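Local coordinates for protein cephalosporin hydroxylase CMCI (Streptomyces clavuligerus, PDB 2BM8) that probably takes part in cephamycin biosynthesis, as an enzyme with a Rossmann-like fold related to O-methyltransferases and named for hydroxylation of the cephalosporin nucleus, at residues E79-T84 and M106-Q111; H153-I158 and D174-E179; I158-A163 and I184-I189. The protein carries 3 engineered substitutions. All blocks are in the same frame, centred on the assembly; numbering follows the deposited sequence.

Three contacts along the parallel part of one mixed sheet in a Rossmann-like domain illustrate how chemistry follows position in a fold. Interaction 1 lies at the starting ends of strands 84-88 and 111-116, where exposed arginines and buried Cys110 and Ile108 share one partly buried seam. Interaction 2 is the most thoroughly buried of the three, with leucines and a phenylalanine beside a histidine-glutamate pair. Interaction 3, at the opposite ends of strands 155-159 and 182-185, is dominated by polar groups and a bridging water. Interactions 2 and 3 share Ile158 and serve the same beta-alpha-beta unit; interaction 1 touches interaction 2 through Thr84, which bonds to Pro154 and Ile156, but does not reach interaction 3.

Interaction 1: E79-T84 and M106-Q111; sequences ELRPRT and MGIDCQ
The backbone amide of Gln111 donates to the carbonyl oxygen of Arg83, N to O 2.9 Å, in a nearly straight bond (162°). It marks the point where strands 84-88 and 111-116 begin to run parallel, with Thr84 and Gln111 paired as a bridge. The alpha carbons add contacts of their own: Cys110 CA lies 3.3 Å from Arg83 O, and Thr84 CA the same distance from Gln111 O. A salt bridge joins Arg83 NH1 to Asp109 OD2 at 3.2 Å, yet the oxygen sits well out of the guanidinium plane and no N-H points at it, leaving charge attraction without a directed bond. In the Arg83 chain the bend at chi2 (-95°) lays CD beside the carbonyl oxygen of Asp109, and a second at chi3 turns the guanidinium toward the carboxylate. Arg81, just past the end of helix 67-80, reaches, with a bend at chi3, the turn after helix 94-106, where Gly107 closes a Schellman motif. There NH2 makes a weak hydrogen bond to Gly107 O (3.4 Å), while CG1 of Ile108 lies over one face of the guanidinium, displaced from its centre. The other branch of Ile108, CG2, meets Pro82 O, and the sulfur of Cys110 approaches that same oxygen at 3.3 Å. Outside the two segments, Thr84 OG1 bonds to the carbonyl of Ala152, and Met106 packs on helix 67-80. Across these two segments one well-formed backbone bond sets the strand pairing, while both arginines contribute by weaker means, through undirected charge, a long hydrogen bond and apolar cover.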
loop_
_atom_site.group_PDB
_atom_site.type_symbol
_atom_site.label_atom_id
_atom_site.label_comp_id
_atom_site.label_asym_id
_atom_site.label_seq_id
_atom_site.Cartn_x
_atom_site.Cartn_y
_atom_site.Cartn_z
ATOM N N GLU B 79 7.473 -32.153 13.503
ATOM C CA GLU B 79 6.594 -32.375 14.646
ATOM C C GLU B 79 5.839 -33.722 14.563
ATOM O O GLU B 79 5.807 -34.481 15.523
ATOM C CB GLU B 79 5.604 -31.212 14.750
ATOM C CG GLU B 79 4.417 -31.429 15.694
ATOM C CD GLU B 79 3.432 -30.273 15.635
ATOM O OE1 GLU B 79 3.184 -29.730 14.529
ATOM O OE2 GLU B 79 2.910 -29.886 16.693
ATOM N N LEU B 80 5.223 -34.001 13.419
ATOM C CA LEU B 80 4.370 -35.189 13.225
ATOM C C LEU B 80 5.167 -36.492 12.952
ATOM O O LEU B 80 4.788 -37.581 13.395
ATOM C CB LEU B 80 3.437 -34.917 12.048
ATOM C CG LEU B 80 1.985 -35.407 11.996
ATOM C CD1 LEU B 80 1.734 -36.065 10.622
ATOM C CD2 LEU B 80 1.553 -36.306 13.148
ATOM N N ARG B 81 6.268 -36.364 12.214
ATOM C CA ARG B 81 7.066 -37.506 11.768
ATOM C C ARG B 81 6.176 -38.521 11.054
ATOM O O ARG B 81 6.010 -39.643 11.516
ATOM C CB ARG B 81 7.831 -38.144 12.942
ATOM C CG ARG B 81 8.794 -37.172 13.618
ATOM C CD ARG B 81 9.553 -37.746 14.800
ATOM N NE ARG B 81 10.405 -38.863 14.411
ATOM C CZ ARG B 81 11.541 -38.758 13.732
ATOM N NH1 ARG B 81 12.008 -37.580 13.345
ATOM N NH2 ARG B 81 12.227 -39.849 13.439
ATOM N N PRO B 82 5.603 -38.118 9.926
ATOM C CA PRO B 82 4.699 -38.988 9.177
ATOM C C PRO B 82 5.409 -40.184 8.567
ATOM O O PRO B 82 6.484 -40.021 8.009
ATOM C CB PRO B 82 4.168 -38.073 8.063
ATOM C CG PRO B 82 5.214 -37.040 7.883
ATOM C CD PRO B 82 5.776 -36.816 9.264
ATOM N N ARG B 83 4.812 -41.364 8.701
ATOM C CA ARG B 83 5.241 -42.546 7.958
ATOM C C ARG B 83 4.781 -42.546 6.481
ATOM O O ARG B 83 5.345 -43.266 5.662
ATOM C CB ARG B 83 4.748 -43.819 8.667
ATOM C CG ARG B 83 5.519 -44.173 9.953
ATOM C CD ARG B 83 6.657 -45.177 9.750
ATOM N NE ARG B 83 6.262 -46.531 10.163
ATOM C CZ ARG B 83 6.380 -47.638 9.428
ATOM N NH1 ARG B 83 6.904 -47.617 8.206
ATOM N NH2 ARG B 83 5.976 -48.797 9.932
ATOM N N THR B 84 3.770 -41.744 6.138
ATOM C CA THR B 84 3.240 -41.723 4.775
ATOM C C THR B 84 2.813 -40.316 4.364
ATOM O O THR B 84 2.041 -39.681 5.055
ATOM C CB THR B 84 2.015 -42.670 4.633
ATOM O OG1 THR B 84 2.302 -43.971 5.163
ATOM C CG2 THR B 84 1.694 -42.927 3.157
ATOM N N MET B 106 15.789 -36.067 7.909
ATOM C CA MET B 106 15.210 -36.078 9.256
ATOM C C MET B 106 15.283 -37.426 9.981
ATOM O O MET B 106 15.101 -37.471 11.194
ATOM C CB MET B 106 13.740 -35.646 9.202
ATOM C CG MET B 106 13.568 -34.175 8.915
ATOM S SD MET B 106 11.865 -33.668 8.782
ATOM C CE MET B 106 12.062 -31.918 8.659
ATOM N N GLY B 107 15.522 -38.514 9.255
ATOM C CA GLY B 107 15.562 -39.843 9.852
ATOM C C GLY B 107 14.190 -40.452 10.086
ATOM O O GLY B 107 14.031 -41.329 10.934
ATOM N N ILE B 108 13.204 -39.982 9.331
ATOM C CA ILE B 108 11.839 -40.487 9.383
ATOM C C ILE B 108 11.643 -41.549 8.304
ATOM O O ILE B 108 11.882 -41.280 7.128
ATOM C CB ILE B 108 10.845 -39.338 9.111
ATOM C CG1 ILE B 108 11.066 -38.167 10.082
ATOM C CG2 ILE B 108 9.412 -39.836 9.210
ATOM C CD1 ILE B 108 10.559 -36.844 9.550
ATOM N N ASP B 109 11.197 -42.739 8.696
ATOM C CA ASP B 109 10.835 -43.800 7.744
ATOM C C ASP B 109 9.533 -43.438 7.022
ATOM O O ASP B 109 8.464 -43.803 7.472
ATOM C CB ASP B 109 10.663 -45.140 8.491
ATOM C CG ASP B 109 10.320 -46.305 7.560
ATOM O OD1 ASP B 109 10.238 -46.078 6.327
ATOM O OD2 ASP B 109 10.113 -47.479 7.980
ATOM N N CYS B 110 9.624 -42.738 5.896
ATOM C CA CYS B 110 8.429 -42.225 5.232
ATOM C C CYS B 110 8.368 -42.688 3.784
ATOM O O CYS B 110 9.337 -42.541 3.028
ATOM C CB CYS B 110 8.372 -40.688 5.314
ATOM S SG CYS B 110 6.841 -39.901 4.730
ATOM N N GLN B 111 7.211 -43.246 3.424
ATOM C CA GLN B 111 6.851 -43.578 2.050
ATOM C C GLN B 111 6.036 -42.440 1.443
ATOM O O GLN B 111 5.012 -42.059 1.995
ATOM C CB GLN B 111 5.986 -44.843 2.047
ATOM C CG GLN B 111 6.723 -46.080 2.472
ATOM C CD GLN B 111 7.878 -46.357 1.554
ATOM O OE1 GLN B 111 7.828 -46.015 0.382
ATOM N NE2 GLN B 111 8.927 -46.946 2.081
#

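Interaction 2: H153-I158 and D174-E179; sequences HPLIFI and DHLLEE
His153 and Leu176 meet where strand 155-159 begins and the chain leaves helix 165-175, two elements of a beta-alpha-beta unit in this Rossmann-like domain. The apolar contacts form the inner part. Leu155, its CG turned anti to the backbone N (chi1 -176°), sends CD2 to CD2 of Leu177, 4.1 Å away, the two side chains crossing at about a right angle. Leu155 CD2 also reaches Leu176 CG at 4.4 Å, and CD2 of Leu176 in turn approaches Phe157 CD1 at 4.3 Å. Phe157 also meets the ring of Phe183 nearly parallel, and Leu176 and Leu177 pack back onto helix 165-175, so apolar side chains fill the approach between the strand and the helix end.

The polar contacts occupy the outer margin. The carboxylate of Glu178 lies over one face of the His153 imidazole, the planes 30° apart, and Leu155 CB lies off-centre on the opposite face. No hydrogen bond joins histidine and glutamate: ND1 is bonded instead to Asp181, whose carboxylate also receives the amides of Leu155 and Glu178 and so ties both segments together. At the ring edge, in its plane, CE1 of His153 comes within 3.0 Å of Leu176 O.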
loop_
_atom_site.group_PDB
_atom_site.type_symbol
_atom_site.label_atom_id
_atom_site.label_comp_id
_atom_site.label_asym_id
_atom_site.label_seq_id
_atom_site.Cartn_x
_atom_site.Cartn_y
_atom_site.Cartn_z
ATOM N N HIS B 153 1.123 -44.898 9.554
ATOM C CA HIS B 153 0.681 -43.646 10.131
ATOM C C HIS B 153 1.725 -43.157 11.128
ATOM O O HIS B 153 2.498 -43.952 11.638
ATOM C CB HIS B 153 -0.666 -43.853 10.813
ATOM C CG HIS B 153 -1.765 -44.244 9.873
ATOM N ND1 HIS B 153 -2.948 -43.545 9.780
ATOM C CD2 HIS B 153 -1.860 -45.260 8.981
ATOM C CE1 HIS B 153 -3.726 -44.118 8.879
ATOM N NE2 HIS B 153 -3.091 -45.163 8.382
ATOM N N PRO B 154 1.764 -41.862 11.424
ATOM C CA PRO B 154 0.854 -40.848 10.882
ATOM C C PRO B 154 0.955 -40.617 9.373
ATOM O O PRO B 154 1.863 -41.105 8.685
ATOM C CB PRO B 154 1.276 -39.569 11.621
ATOM C CG PRO B 154 2.047 -40.009 12.786
ATOM C CD PRO B 154 2.720 -41.278 12.375
ATOM N N LEU B 155 0.018 -39.823 8.876
ATOM C CA LEU B 155 -0.193 -39.678 7.452
ATOM C C LEU B 155 -0.622 -38.268 7.097
ATOM O O LEU B 155 -1.485 -37.690 7.749
ATOM C CB LEU B 155 -1.259 -40.669 7.030
ATOM C CG LEU B 155 -1.590 -40.782 5.547
ATOM C CD1 LEU B 155 -1.651 -42.277 5.144
ATOM C CD2 LEU B 155 -2.906 -40.081 5.227
ATOM N N ILE B 156 0.001 -37.703 6.073
ATOM C CA ILE B 156 -0.428 -36.421 5.528
ATOM C C ILE B 156 -0.972 -36.663 4.118
ATOM O O ILE B 156 -0.262 -37.159 3.257
ATOM C CB ILE B 156 0.746 -35.430 5.474
ATOM C CG1 ILE B 156 1.347 -35.231 6.861
ATOM C CG2 ILE B 156 0.293 -34.092 4.862
ATOM C CD1 ILE B 156 2.619 -34.406 6.847
ATOM N N PHE B 157 -2.234 -36.307 3.909
ATOM C CA PHE B 157 -2.897 -36.402 2.617
ATOM C C PHE B 157 -3.022 -34.990 2.050
ATOM O O PHE B 157 -3.620 -34.124 2.674
ATOM C CB PHE B 157 -4.278 -37.036 2.798
ATOM C CG PHE B 157 -4.989 -37.335 1.509
ATOM C CD1 PHE B 157 -5.134 -38.650 1.070
ATOM C CD2 PHE B 157 -5.505 -36.306 0.723
ATOM C CE1 PHE B 157 -5.785 -38.934 -0.121
ATOM C CE2 PHE B 157 -6.147 -36.580 -0.478
ATOM C CZ PHE B 157 -6.289 -37.895 -0.903
ATOM N N ILE B 158 -2.472 -34.759 0.868
ATOM C CA ILE B 158 -2.430 -33.418 0.278
ATOM C C ILE B 158 -3.162 -33.408 -1.057
ATOM O O ILE B 158 -2.778 -34.103 -1.991
ATOM C CB ILE B 158 -0.975 -32.936 0.082
ATOM C CG1 ILE B 158 -0.189 -33.109 1.380
ATOM C CG2 ILE B 158 -0.947 -31.462 -0.360
ATOM C CD1 ILE B 158 1.252 -32.763 1.265
ATOM N N ASP B 174 -13.460 -41.690 6.875
ATOM C CA ASP B 174 -14.089 -42.957 7.251
ATOM C C ASP B 174 -13.144 -44.161 7.092
ATOM O O ASP B 174 -13.214 -45.107 7.879
ATOM C CB ASP B 174 -15.367 -43.194 6.414
ATOM C CG ASP B 174 -16.509 -42.203 6.745
ATOM O OD1 ASP B 174 -16.570 -41.673 7.878
ATOM O OD2 ASP B 174 -17.407 -41.909 5.922
ATOM N N HIS B 175 -12.255 -44.112 6.093
ATOM C CA HIS B 175 -11.486 -45.286 5.655
ATOM C C HIS B 175 -9.955 -45.158 5.771
ATOM O O HIS B 175 -9.251 -46.149 5.609
ATOM C CB HIS B 175 -11.849 -45.634 4.195
ATOM C CG HIS B 175 -13.299 -45.975 3.991
ATOM N ND1 HIS B 175 -14.197 -45.106 3.399
ATOM C CD2 HIS B 175 -14.008 -47.089 4.311
ATOM C CE1 HIS B 175 -15.395 -45.669 3.370
ATOM N NE2 HIS B 175 -15.306 -46.870 3.914
ATOM N N LEU B 176 -9.437 -43.964 6.058
ATOM C CA LEU B 176 -7.991 -43.731 6.026
ATOM C C LEU B 176 -7.392 -43.064 7.264
ATOM O O LEU B 176 -6.474 -43.600 7.860
ATOM C CB LEU B 176 -7.612 -42.902 4.789
ATOM C CG LEU B 176 -6.125 -42.915 4.399
ATOM C CD1 LEU B 176 -5.487 -44.295 4.533
ATOM C CD2 LEU B 176 -5.939 -42.398 2.987
ATOM N N LEU B 177 -7.896 -41.894 7.638
ATOM C CA LEU B 177 -7.249 -41.077 8.655
ATOM C C LEU B 177 -7.443 -41.641 10.059
ATOM O O LEU B 177 -8.503 -42.157 10.403
ATOM C CB LEU B 177 -7.779 -39.643 8.611
ATOM C CG LEU B 177 -7.802 -38.937 7.248
ATOM C CD1 LEU B 177 -8.628 -37.675 7.347
ATOM C CD2 LEU B 177 -6.411 -38.612 6.723
ATOM N N GLU B 178 -6.392 -41.553 10.860
ATOM C CA GLU B 178 -6.503 -41.724 12.292
ATOM C C GLU B 178 -6.274 -40.370 12.942
ATOM O O GLU B 178 -5.899 -39.414 12.286
ATOM C CB GLU B 178 -5.451 -42.706 12.802
ATOM C CG GLU B 178 -5.376 -44.036 12.064
ATOM C CD GLU B 178 -4.174 -44.861 12.500
ATOM O OE1 GLU B 178 -3.184 -44.270 13.004
ATOM O OE2 GLU B 178 -4.219 -46.103 12.357
ATOM N N GLU B 179 -6.464 -40.309 14.247
ATOM C CA GLU B 179 -6.283 -39.075 14.997
ATOM C C GLU B 179 -4.861 -38.530 14.793
ATOM O O GLU B 179 -3.896 -39.272 14.890
ATOM C CB GLU B 179 -6.581 -39.329 16.478
ATOM C CG GLU B 179 -6.204 -38.180 17.393
ATOM C CD GLU B 179 -6.638 -38.410 18.828
ATOM O OE1 GLU B 179 -7.164 -39.506 19.133
ATOM O OE2 GLU B 179 -6.461 -37.490 19.653
#

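Interaction 3: I158-A163 and I184-I189; sequences IDNAHA and IIEDMI. Engineered in segment 158-163: Asn160 (natural residue Asp).
With CG anti to the backbone N (chi1 175°), Asp159 turns its carboxylate along the loop that follows its strand, alongside Ile185, while chi1 of -80° in Asn160 carries its amide toward Glu186. They lie at the carboxyl end of strand 155-159, beside that of parallel strand 182-185, the two strands of a beta-alpha-beta unit in a Rossmann-like fold, the edge at which such folds commonly place their binding sites. The strands are joined by Asp159 N donating to Ile184 O (2.8 Å) and by a weak bond from Glu186 N to Asp159 O (3.3 Å). Beyond them the chains separate and side chains take over. Asp159 OD2 accepts two backbone amides, Ala161 N from above the carboxylate plane and His162 N, at 2.8 Å, on its syn lone pair: an Asx turn to Ala161, extended to His162 as an Asx motif, which fixes the backbone there. The imidazole then sits beside Met188, whose sulfur lies distantly above the ring face, 5.3 Å from its centroid. Ile185 CG2 meets the ring at its edge.

Asn160 is an engineered residue, aspartate in nature. Its OD1 lies 3.0 Å from Glu186 OE1, two acceptors with amide and carboxylate planes almost perpendicular (85°). Lys65, in a salt bridge with Glu186 OE1, probably eases this; Tyr73 bonds to OE2, and Asn160 ND2 bonds to Glu87. Ile158 CG2 lies beside CG and OE2 of Glu186. One water ties the loops together, donating to Asn160 OD1 and to Asp187 OD2 (2.6 Å) and hydrogen-bonded to His162 NE2 at 3.1 Å.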
loop_
_atom_site.group_PDB
_atom_site.type_symbol
_atom_site.label_atom_id
_atom_site.label_comp_id
_atom_site.label_asym_id
_atom_site.label_seq_id
_atom_site.Cartn_x
_atom_site.Cartn_y
_atom_site.Cartn_z
ATOM N N ILE B 158 -2.472 -34.759 0.868
ATOM C CA ILE B 158 -2.430 -33.418 0.278
ATOM C C ILE B 158 -3.162 -33.408 -1.057
ATOM O O ILE B 158 -2.778 -34.103 -1.991
ATOM C CB ILE B 158 -0.975 -32.936 0.082
ATOM C CG1 ILE B 158 -0.189 -33.109 1.380
ATOM C CG2 ILE B 158 -0.947 -31.462 -0.360
ATOM C CD1 ILE B 158 1.252 -32.763 1.265
ATOM N N ASP B 159 -4.237 -32.630 -1.118
ATOM C CA ASP B 159 -4.950 -32.385 -2.360
ATOM C C ASP B 159 -4.346 -31.225 -3.166
ATOM O O ASP B 159 -4.356 -30.089 -2.719
ATOM C CB ASP B 159 -6.405 -32.062 -2.054
ATOM C CG ASP B 159 -7.166 -31.678 -3.287
ATOM O OD1 ASP B 159 -7.921 -30.666 -3.239
ATOM O OD2 ASP B 159 -7.036 -32.338 -4.348
ATOM N N ASN B 160 -3.816 -31.537 -4.349
ATOM C CA ASN B 160 -3.430 -30.540 -5.363
ATOM C C ASN B 160 -4.264 -30.676 -6.649
ATOM O O ASN B 160 -4.003 -29.996 -7.621
ATOM C CB ASN B 160 -1.934 -30.653 -5.704
ATOM C CG ASN B 160 -1.038 -29.970 -4.672
ATOM O OD1 ASN B 160 -1.053 -28.738 -4.529
ATOM N ND2 ASN B 160 -0.250 -30.767 -3.946
ATOM N N ALA B 161 -5.278 -31.536 -6.653
ATOM C CA ALA B 161 -6.082 -31.780 -7.857
ATOM C C ALA B 161 -7.434 -31.054 -7.822
ATOM O O ALA B 161 -7.845 -30.437 -8.801
ATOM C CB ALA B 161 -6.281 -33.287 -8.056
ATOM N N HIS B 162 -8.114 -31.152 -6.686
ATOM C CA HIS B 162 -9.306 -30.360 -6.368
ATOM C C HIS B 162 -10.554 -30.706 -7.190
ATOM O O HIS B 162 -11.353 -29.820 -7.492
ATOM C CB HIS B 162 -9.050 -28.852 -6.522
ATOM C CG HIS B 162 -7.696 -28.390 -6.078
ATOM N ND1 HIS B 162 -7.441 -27.970 -4.794
ATOM C CD2 HIS B 162 -6.547 -28.201 -6.769
ATOM C CE1 HIS B 162 -6.184 -27.570 -4.706
ATOM N NE2 HIS B 162 -5.619 -27.704 -5.889
ATOM N N ALA B 163 -10.750 -31.978 -7.523
ATOM C CA ALA B 163 -11.889 -32.374 -8.356
ATOM C C ALA B 163 -13.083 -32.880 -7.545
ATOM O O ALA B 163 -14.182 -32.314 -7.615
ATOM C CB ALA B 163 -11.451 -33.418 -9.400
ATOM N N ILE B 184 -5.006 -31.906 3.765
ATOM C CA ILE B 184 -4.630 -30.559 3.366
ATOM C C ILE B 184 -5.088 -30.221 1.950
ATOM O O ILE B 184 -4.836 -30.971 1.005
ATOM C CB ILE B 184 -3.106 -30.393 3.480
ATOM C CG1 ILE B 184 -2.711 -30.356 4.958
ATOM C CG2 ILE B 184 -2.647 -29.116 2.794
ATOM C CD1 ILE B 184 -1.266 -30.626 5.218
ATOM N N ILE B 185 -5.747 -29.076 1.804
ATOM C CA ILE B 185 -6.151 -28.600 0.488
ATOM C C ILE B 185 -5.378 -27.344 0.188
ATOM O O ILE B 185 -5.581 -26.321 0.817
ATOM C CB ILE B 185 -7.666 -28.343 0.448
ATOM C CG1 ILE B 185 -8.417 -29.664 0.564
ATOM C CG2 ILE B 185 -8.052 -27.662 -0.856
ATOM C CD1 ILE B 185 -9.795 -29.548 1.117
ATOM N N GLU B 186 -4.474 -27.421 -0.772
ATOM C CA GLU B 186 -3.658 -26.264 -1.118
ATOM C C GLU B 186 -4.439 -25.373 -2.080
ATOM O O GLU B 186 -5.256 -25.873 -2.838
ATOM C CB GLU B 186 -2.328 -26.715 -1.724
ATOM C CG GLU B 186 -1.466 -27.570 -0.787
ATOM C CD GLU B 186 -0.010 -27.703 -1.237
ATOM O OE1 GLU B 186 0.322 -27.181 -2.315
ATOM O OE2 GLU B 186 0.797 -28.353 -0.521
ATOM N N ASP B 187 -4.245 -24.055 -1.971
ATOM C CA ASP B 187 -4.667 -23.053 -2.958
ATOM C C ASP B 187 -6.167 -22.797 -3.068
ATOM O O ASP B 187 -6.602 -21.634 -3.061
ATOM C CB ASP B 187 -4.125 -23.400 -4.351
ATOM C CG ASP B 187 -2.605 -23.364 -4.412
ATOM O OD1 ASP B 187 -2.042 -22.258 -4.199
ATOM O OD2 ASP B 187 -1.902 -24.374 -4.650
ATOM N N MET B 188 -6.951 -23.867 -3.169
ATOM C CA MET B 188 -8.311 -23.752 -3.674
ATOM C C MET B 188 -9.368 -23.255 -2.687
ATOM O O MET B 188 -10.349 -22.644 -3.119
ATOM C CB MET B 188 -8.772 -25.078 -4.297
ATOM C CG MET B 188 -9.964 -24.917 -5.260
ATOM S SD MET B 188 -9.720 -23.689 -6.618
ATOM C CE MET B 188 -9.231 -24.765 -7.992
ATOM N N ILE B 189 -9.182 -23.485 -1.386
ATOM C CA ILE B 189 -10.249 -23.170 -0.428
ATOM C C ILE B 189 -10.678 -21.704 -0.421
ATOM O O ILE B 189 -11.857 -21.426 -0.399
ATOM C CB ILE B 189 -9.928 -23.698 0.989
ATOM C CG1 ILE B 189 -10.484 -25.117 1.105
ATOM C CG2 ILE B 189 -10.538 -22.816 2.078
ATOM C CD1 ILE B 189 -10.075 -25.867 2.312
HETATM O O HOH W 1 -2.720 -26.518 -5.833
#